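Local coordinates for protein dipicolinate synthase subunit A (Bacillus halodurans, PDB 3D4O) that probably catalyses, as part of dipicolinate synthase, the last step in making dipicolinate, the compound stored in bacterial spores, with the help of a nicotinamide cofactor, at residues 169-174 against 197-202; 183-186 against 190-193. All blocks are in the same frame, centred on the assembly; numbering follows the deposited sequence. Where two conformers were deposited one is given.

Contact 1: 169-174 against 197-202. With EDO (1,2-ethanediol), chain L.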
ATOM      1  N   SER C 169      -9.858 -13.548   3.829  1.00 39.96           N
ATOM      2  CA  SER C 169      -8.413 -13.216   3.845  1.00 40.66           C
ATOM      3  C   SER C 169      -8.179 -11.718   3.957  1.00 39.97           C
ATOM      4  O   SER C 169      -7.237 -11.251   4.589  1.00 41.38           O
ATOM      5  CB  SER C 169      -7.756 -13.670   2.545  1.00 39.62           C
ATOM      6  OG  SER C 169      -7.853 -15.068   2.420  1.00 42.15           O
ATOM      7  N   VAL C 170      -9.065 -10.997   3.309  1.00 40.47           N
ATOM      8  CA  VAL C 170      -9.006  -9.542   3.222  1.00 39.28           C
ATOM      9  C   VAL C 170      -9.338  -8.937   4.571  1.00 39.14           C
ATOM     10  O   VAL C 170      -8.615  -8.102   5.092  1.00 39.56           O
ATOM     11  CB  VAL C 170      -9.921  -8.987   2.116  1.00 40.50           C
ATOM     12  CG1 VAL C 170     -10.186  -7.476   2.306  1.00 38.88           C
ATOM     13  CG2 VAL C 170      -9.312  -9.291   0.719  1.00 40.16           C
ATOM     14  N   ALA C 171     -10.418  -9.408   5.158  1.00 37.47           N
ATOM     15  CA  ALA C 171     -10.868  -8.864   6.444  1.00 36.04           C
ATOM     16  C   ALA C 171      -9.826  -9.133   7.543  1.00 37.76           C
ATOM     17  O   ALA C 171      -9.462  -8.241   8.318  1.00 37.07           O
ATOM     18  CB  ALA C 171     -12.217  -9.426   6.810  1.00 35.32           C
ATOM     19  N   ARG C 172      -9.266 -10.332   7.523  1.00 38.76           N
ATOM     20  CA  ARG C 172      -8.286 -10.767   8.523  0.50 39.96           C
ATOM     21  C   ARG C 172      -7.056  -9.838   8.536  1.00 41.08           C
ATOM     22  O   ARG C 172      -6.533  -9.456   9.578  1.00 42.32           O
ATOM     23  CB  ARG C 172      -7.886 -12.236   8.263  0.50 39.30           C
ATOM     24  CG  ARG C 172      -7.028 -12.885   9.348  0.50 42.30           C
ATOM     25  CD  ARG C 172      -6.839 -14.433   9.146  0.50 40.15           C
ATOM     26  NE  ARG C 172      -7.833 -15.338   9.773  0.50 33.79           N
ATOM     27  CZ  ARG C 172      -8.687 -16.126   9.104  0.50 34.61           C
ATOM     28  NH1 ARG C 172      -8.685 -16.097   7.780  0.50 24.37           N
ATOM     29  NH2 ARG C 172      -9.523 -16.973   9.759  0.50 28.46           N
ATOM     30  N   LYS C 173      -6.615  -9.484   7.356  1.00 41.83           N
ATOM     31  CA  LYS C 173      -5.455  -8.616   7.187  1.00 44.53           C
ATOM     32  C   LYS C 173      -5.741  -7.144   7.548  1.00 43.40           C
ATOM     33  O   LYS C 173      -4.894  -6.467   8.059  1.00 44.82           O
ATOM     34  CB  LYS C 173      -4.847  -8.751   5.790  1.00 44.80           C
ATOM     35  CG  LYS C 173      -4.030 -10.030   5.724  1.00 52.09           C
ATOM     36  CD  LYS C 173      -3.350 -10.282   4.387  1.00 55.28           C
ATOM     37  CE  LYS C 173      -2.205 -11.348   4.530  1.00 58.20           C
ATOM     38  NZ  LYS C 173      -2.507 -12.699   5.033  1.00 48.34           N
ATOM     39  N   PHE C 174      -6.929  -6.639   7.277  1.00 42.19           N
ATOM     40  CA  PHE C 174      -7.188  -5.262   7.668  1.00 39.74           C
ATOM     41  C   PHE C 174      -7.207  -5.191   9.193  1.00 39.87           C
ATOM     42  O   PHE C 174      -6.675  -4.246   9.799  1.00 41.77           O
ATOM     43  CB  PHE C 174      -8.442  -4.676   7.022  1.00 38.83           C
ATOM     44  CG  PHE C 174      -8.172  -4.066   5.694  1.00 41.57           C
ATOM     45  CD1 PHE C 174      -7.791  -2.731   5.604  1.00 37.45           C
ATOM     46  CD2 PHE C 174      -8.234  -4.816   4.541  1.00 39.03           C
ATOM     47  CE1 PHE C 174      -7.494  -2.164   4.391  1.00 41.18           C
ATOM     48  CE2 PHE C 174      -7.959  -4.254   3.329  1.00 43.80           C
ATOM     49  CZ  PHE C 174      -7.592  -2.917   3.241  1.00 42.29           C
HETATM   50  N   MSE C 197     -13.942 -14.316  14.766  1.00 35.86           N
HETATM   51  CA  MSE C 197     -12.684 -13.690  14.363  1.00 34.79           C
HETATM   52  C   MSE C 197     -12.443 -12.314  15.046  1.00 35.73           C
HETATM   53  O   MSE C 197     -11.452 -11.637  14.779  1.00 34.16           O
HETATM   54  CB  MSE C 197     -12.644 -13.569  12.836  1.00 33.11           C
HETATM   55  CG  MSE C 197     -12.626 -14.926  12.150  1.00 35.33           C
HETATM   56 SE   MSE C 197     -12.811 -14.836  10.202  0.75 35.62          SE
HETATM   57  CE  MSE C 197     -11.125 -13.927   9.830  1.00 33.81           C
ATOM     58  N   GLY C 198     -13.343 -11.934  15.945  1.00 35.75           N
ATOM     59  CA  GLY C 198     -13.227 -10.690  16.723  1.00 35.47           C
ATOM     60  C   GLY C 198     -13.508  -9.464  15.899  1.00 35.71           C
ATOM     61  O   GLY C 198     -12.975  -8.364  16.112  1.00 35.95           O
HETATM   62  N   MSE C 199     -14.328  -9.665  14.905  1.00 33.91           N
HETATM   63  CA  MSE C 199     -14.714  -8.571  14.068  1.00 34.67           C
HETATM   64  C   MSE C 199     -16.224  -8.359  14.226  1.00 33.68           C
HETATM   65  O   MSE C 199     -16.925  -9.200  14.774  1.00 32.70           O
HETATM   66  CB  MSE C 199     -14.327  -8.849  12.619  1.00 34.77           C
HETATM   67  CG  MSE C 199     -12.823  -9.033  12.449  1.00 42.42           C
HETATM   68 SE   MSE C 199     -12.268  -9.408  10.597  0.75 38.59          SE
HETATM   69  CE  MSE C 199     -13.407 -10.887  10.256  1.00 40.44           C
ATOM     70  N   GLU C 200     -16.722  -7.253  13.696  1.00 34.49           N
ATOM     71  CA  GLU C 200     -18.132  -6.902  13.888  1.00 36.04           C
ATOM     72  C   GLU C 200     -18.979  -7.357  12.713  1.00 35.56           C
ATOM     73  O   GLU C 200     -18.830  -6.839  11.611  1.00 34.97           O
ATOM     74  CB  GLU C 200     -18.312  -5.386  14.091  1.00 36.18           C
ATOM     75  CG  GLU C 200     -19.795  -5.026  14.195  1.00 41.67           C
ATOM     76  CD  GLU C 200     -20.087  -3.526  14.250  1.00 49.88           C
ATOM     77  OE1 GLU C 200     -19.151  -2.690  14.355  1.00 49.10           O
ATOM     78  OE2 GLU C 200     -21.288  -3.202  14.185  1.00 55.51           O
ATOM     79  N   PRO C 201     -19.848  -8.348  12.931  1.00 36.02           N
ATOM     80  CA  PRO C 201     -20.669  -8.758  11.807  1.00 35.78           C
ATOM     81  C   PRO C 201     -21.896  -7.932  11.672  1.00 37.45           C
ATOM     82  O   PRO C 201     -22.350  -7.323  12.634  1.00 39.41           O
ATOM     83  CB  PRO C 201     -21.124 -10.165  12.199  1.00 35.94           C
ATOM     84  CG  PRO C 201     -21.185 -10.152  13.682  1.00 38.84           C
ATOM     85  CD  PRO C 201     -20.119  -9.153  14.140  1.00 37.77           C
ATOM     86  N   PHE C 202     -22.411  -7.888  10.462  1.00 36.64           N
ATOM     87  CA  PHE C 202     -23.700  -7.258  10.215  1.00 37.49           C
ATOM     88  C   PHE C 202     -24.407  -7.923   9.056  1.00 37.24           C
ATOM     89  O   PHE C 202     -23.768  -8.363   8.138  1.00 36.88           O
ATOM     90  CB  PHE C 202     -23.586  -5.753   9.993  1.00 38.53           C
ATOM     91  CG  PHE C 202     -22.878  -5.340   8.714  1.00 37.01           C
ATOM     92  CD1 PHE C 202     -21.504  -5.231   8.678  1.00 37.32           C
ATOM     93  CD2 PHE C 202     -23.606  -4.976   7.601  1.00 37.71           C
ATOM     94  CE1 PHE C 202     -20.851  -4.801   7.546  1.00 33.67           C
ATOM     95  CE2 PHE C 202     -22.972  -4.536   6.445  1.00 36.61           C
ATOM     96  CZ  PHE C 202     -21.592  -4.464   6.419  1.00 38.42           C
TER
HETATM   97  C1  EDO L 293      -9.057 -11.214  12.805  1.00 48.43           C
HETATM   98  O1  EDO L 293      -9.276 -12.526  13.334  1.00 42.06           O
HETATM   99  C2  EDO L 293      -7.744 -10.648  13.350  1.00 49.00           C
HETATM  100  O2  EDO L 293      -6.859 -10.461  12.254  1.00 44.70           O
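Two selenomethionine side chains reach from the turn that follows helix 188-196 to the flank of another helix, M197 to R172 and M199 to A171. CE of M197 lies over the middle of the R172 guanidinium, 3.3 Å above its plane, and comes 3.4 Å from R172 CZ and equally close to R172 NH2. The two chains cross at about a right angle. The R172 chain runs straight from CA and then bends at chi3 (-90°), turning that face to the methyl; the arginine was deposited in two conformers, so this contact is doubtful in the other. M199 touches the buried helix side: its SE sits 3.8 Å from A171 CB, with CE nearly as close to the same methyl. M197 is followed by G198, whose positive phi (73°) closes a Schellman motif at the end of helix 188-196. A 1,2-ethanediol, probably from the crystallisation liquor, bridges the backbones: its O1 hydrogen-bonds to M197 O at 2.8 Å, and its O2 makes a weak hydrogen bond to R172 O. The selenomethionines pack helix 165-176 against the turn that leads into strand 200-203. Deeper in, A171 rests on V160 and V183 of the parallel sheet, M199 on V181 and V183, while K173 and F174 face helix 127-148.

Contact 2: 183-186 against 190-193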
ATOM      1  N   VAL C 183     -17.678  -6.804   8.984  1.00 36.01           N
ATOM      2  CA  VAL C 183     -17.917  -7.635   7.818  1.00 34.57           C
ATOM      3  C   VAL C 183     -19.417  -7.880   7.627  1.00 33.48           C
ATOM      4  O   VAL C 183     -20.156  -8.263   8.547  1.00 33.91           O
ATOM      5  CB  VAL C 183     -17.134  -8.983   7.875  1.00 31.98           C
ATOM      6  CG1 VAL C 183     -17.263  -9.744   6.494  1.00 32.71           C
ATOM      7  CG2 VAL C 183     -15.642  -8.776   8.220  1.00 31.27           C
ATOM      8  N   GLY C 184     -19.850  -7.623   6.412  1.00 32.88           N
ATOM      9  CA  GLY C 184     -21.250  -7.827   6.019  1.00 34.95           C
ATOM     10  C   GLY C 184     -21.456  -9.116   5.254  1.00 34.52           C
ATOM     11  O   GLY C 184     -20.690  -9.454   4.365  1.00 32.49           O
ATOM     12  N   ALA C 185     -22.483  -9.854   5.645  1.00 36.24           N
ATOM     13  CA  ALA C 185     -22.828 -11.140   4.970  1.00 35.89           C
ATOM     14  C   ALA C 185     -24.246 -11.529   5.293  1.00 35.78           C
ATOM     15  O   ALA C 185     -24.836 -11.030   6.218  1.00 36.47           O
ATOM     16  CB  ALA C 185     -21.870 -12.266   5.400  1.00 35.44           C
ATOM     17  N   ARG C 186     -24.780 -12.436   4.512  1.00 34.97           N
ATOM     18  CA  ARG C 186     -26.138 -12.884   4.711  1.00 36.18           C
ATOM     19  C   ARG C 186     -26.288 -14.148   5.594  1.00 35.40           C
ATOM     20  O   ARG C 186     -27.231 -14.267   6.371  1.00 35.13           O
ATOM     21  CB  ARG C 186     -26.783 -13.150   3.351  1.00 35.38           C
ATOM     22  CG  ARG C 186     -28.273 -13.270   3.456  1.00 43.25           C
ATOM     23  CD  ARG C 186     -28.933 -13.559   2.140  1.00 46.70           C
ATOM     24  NE  ARG C 186     -28.227 -14.662   1.499  1.00 54.47           N
ATOM     25  CZ  ARG C 186     -28.332 -15.942   1.855  1.00 60.99           C
ATOM     26  NH1 ARG C 186     -29.131 -16.324   2.852  1.00 61.90           N
ATOM     27  NH2 ARG C 186     -27.630 -16.846   1.194  1.00 63.61           N
ATOM     28  N   LEU C 190     -21.690 -17.611   8.664  1.00 37.19           N
ATOM     29  CA  LEU C 190     -20.636 -16.654   8.320  1.00 37.12           C
ATOM     30  C   LEU C 190     -20.596 -15.479   9.300  1.00 36.43           C
ATOM     31  O   LEU C 190     -19.516 -14.953   9.618  1.00 34.34           O
ATOM     32  CB  LEU C 190     -20.736 -16.139   6.871  1.00 38.08           C
ATOM     33  CG  LEU C 190     -20.526 -17.173   5.753  1.00 39.91           C
ATOM     34  CD1 LEU C 190     -20.702 -16.532   4.369  1.00 41.18           C
ATOM     35  CD2 LEU C 190     -19.191 -17.834   5.881  1.00 34.05           C
ATOM     36  N   LEU C 191     -21.776 -15.065   9.752  1.00 35.66           N
ATOM     37  CA  LEU C 191     -21.883 -13.936  10.692  1.00 34.21           C
ATOM     38  C   LEU C 191     -21.303 -14.382  12.035  1.00 34.26           C
ATOM     39  O   LEU C 191     -20.658 -13.613  12.761  1.00 36.18           O
ATOM     40  CB  LEU C 191     -23.334 -13.476  10.855  1.00 32.52           C
ATOM     41  CG  LEU C 191     -23.954 -12.873   9.601  1.00 31.09           C
ATOM     42  CD1 LEU C 191     -25.502 -12.759   9.755  1.00 30.57           C
ATOM     43  CD2 LEU C 191     -23.276 -11.506   9.223  1.00 29.44           C
ATOM     44  N   ALA C 192     -21.497 -15.660  12.312  1.00 33.15           N
ATOM     45  CA  ALA C 192     -20.967 -16.273  13.538  1.00 32.58           C
ATOM     46  C   ALA C 192     -19.453 -16.265  13.469  1.00 33.97           C
ATOM     47  O   ALA C 192     -18.777 -15.930  14.436  1.00 34.17           O
ATOM     48  CB  ALA C 192     -21.446 -17.687  13.709  1.00 27.84           C
ATOM     49  N   ARG C 193     -18.939 -16.648  12.296  1.00 33.60           N
ATOM     50  CA  ARG C 193     -17.492 -16.748  12.061  1.00 32.38           C
ATOM     51  C   ARG C 193     -16.824 -15.381  12.216  1.00 33.58           C
ATOM     52  O   ARG C 193     -15.752 -15.237  12.829  1.00 32.94           O
ATOM     53  CB  ARG C 193     -17.205 -17.359  10.680  1.00 32.05           C
ATOM     54  CG  ARG C 193     -15.714 -17.585  10.297  1.00 33.85           C
ATOM     55  CD  ARG C 193     -14.876 -18.348  11.332  1.00 34.82           C
ATOM     56  NE  ARG C 193     -15.294 -19.736  11.432  1.00 35.61           N
ATOM     57  CZ  ARG C 193     -14.993 -20.522  12.441  1.00 36.00           C
ATOM     58  NH1 ARG C 193     -14.338 -20.039  13.469  1.00 33.15           N
ATOM     59  NH2 ARG C 193     -15.439 -21.756  12.457  1.00 34.00           N
TER
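L191 sends CG anti to its carbonyl carbon (chi1 -66°) and carries on extended through chi2 (166°), which lays both methyls alongside the strand end at A185 and R186. L190 makes the same first turn (chi1 -65°), but it is its CB that does the touching. The two segments belong to a beta-alpha-beta crossover of the Rossmann type: strand 180-185 runs into helix 188-196, which leads back to the neighbouring parallel strand 200-203. In dinucleotide-binding domains of this kind the C-terminal end of the second strand usually borders the cofactor's adenosine ribose, so the contact probably shapes the rim of such a site. A185 is the buried centre. Its CB points at the helix and fits against two successive leucines, 4.3 Å from L190 CB and 4.1 Å from L191 CD2. The contact is van der Waals packing, and a methyl on the strand lets the first turn of the helix come close, with the CA atoms of A185 and L191 6.4 Å apart. R186 directs its own side chain away and offers only its backbone. An alanine at L191 would lack CG and both methyls, and would probably open a gap beside A185, leaving its CB with L190 alone across this contact. Beyond the two segments, L191 also packs on P201, and V183 on M199 and A171. At the strand end CD2 of L191 comes within 3.4 Å of A185 O, while CD1 lies about equally far from A185 O (4.0 Å) and R186 O (4.1 Å).

How the contacts relate
Contact 2 lies within the chain loop that contact 1 closes, and their centres are about 9 Å apart. Strand 200-203 and strand 180-185 are sheet neighbours, joined where V183 N meets E200 O at 2.9 Å and F202 N meets V183 O at 3.0 Å, both probably hydrogen bonds. Helix 188-196 is shared too: contact 2 packs its first turn, contact 1 the turn just past its end. Both are partly buried and apolar at heart, A171 with M199 in one and A185 with the leucines in the other. Contact 1 adds a charged, exposed arginine and a bound diol at its surface, whereas contact 2 sets leucine methyls beside backbone carbonyls.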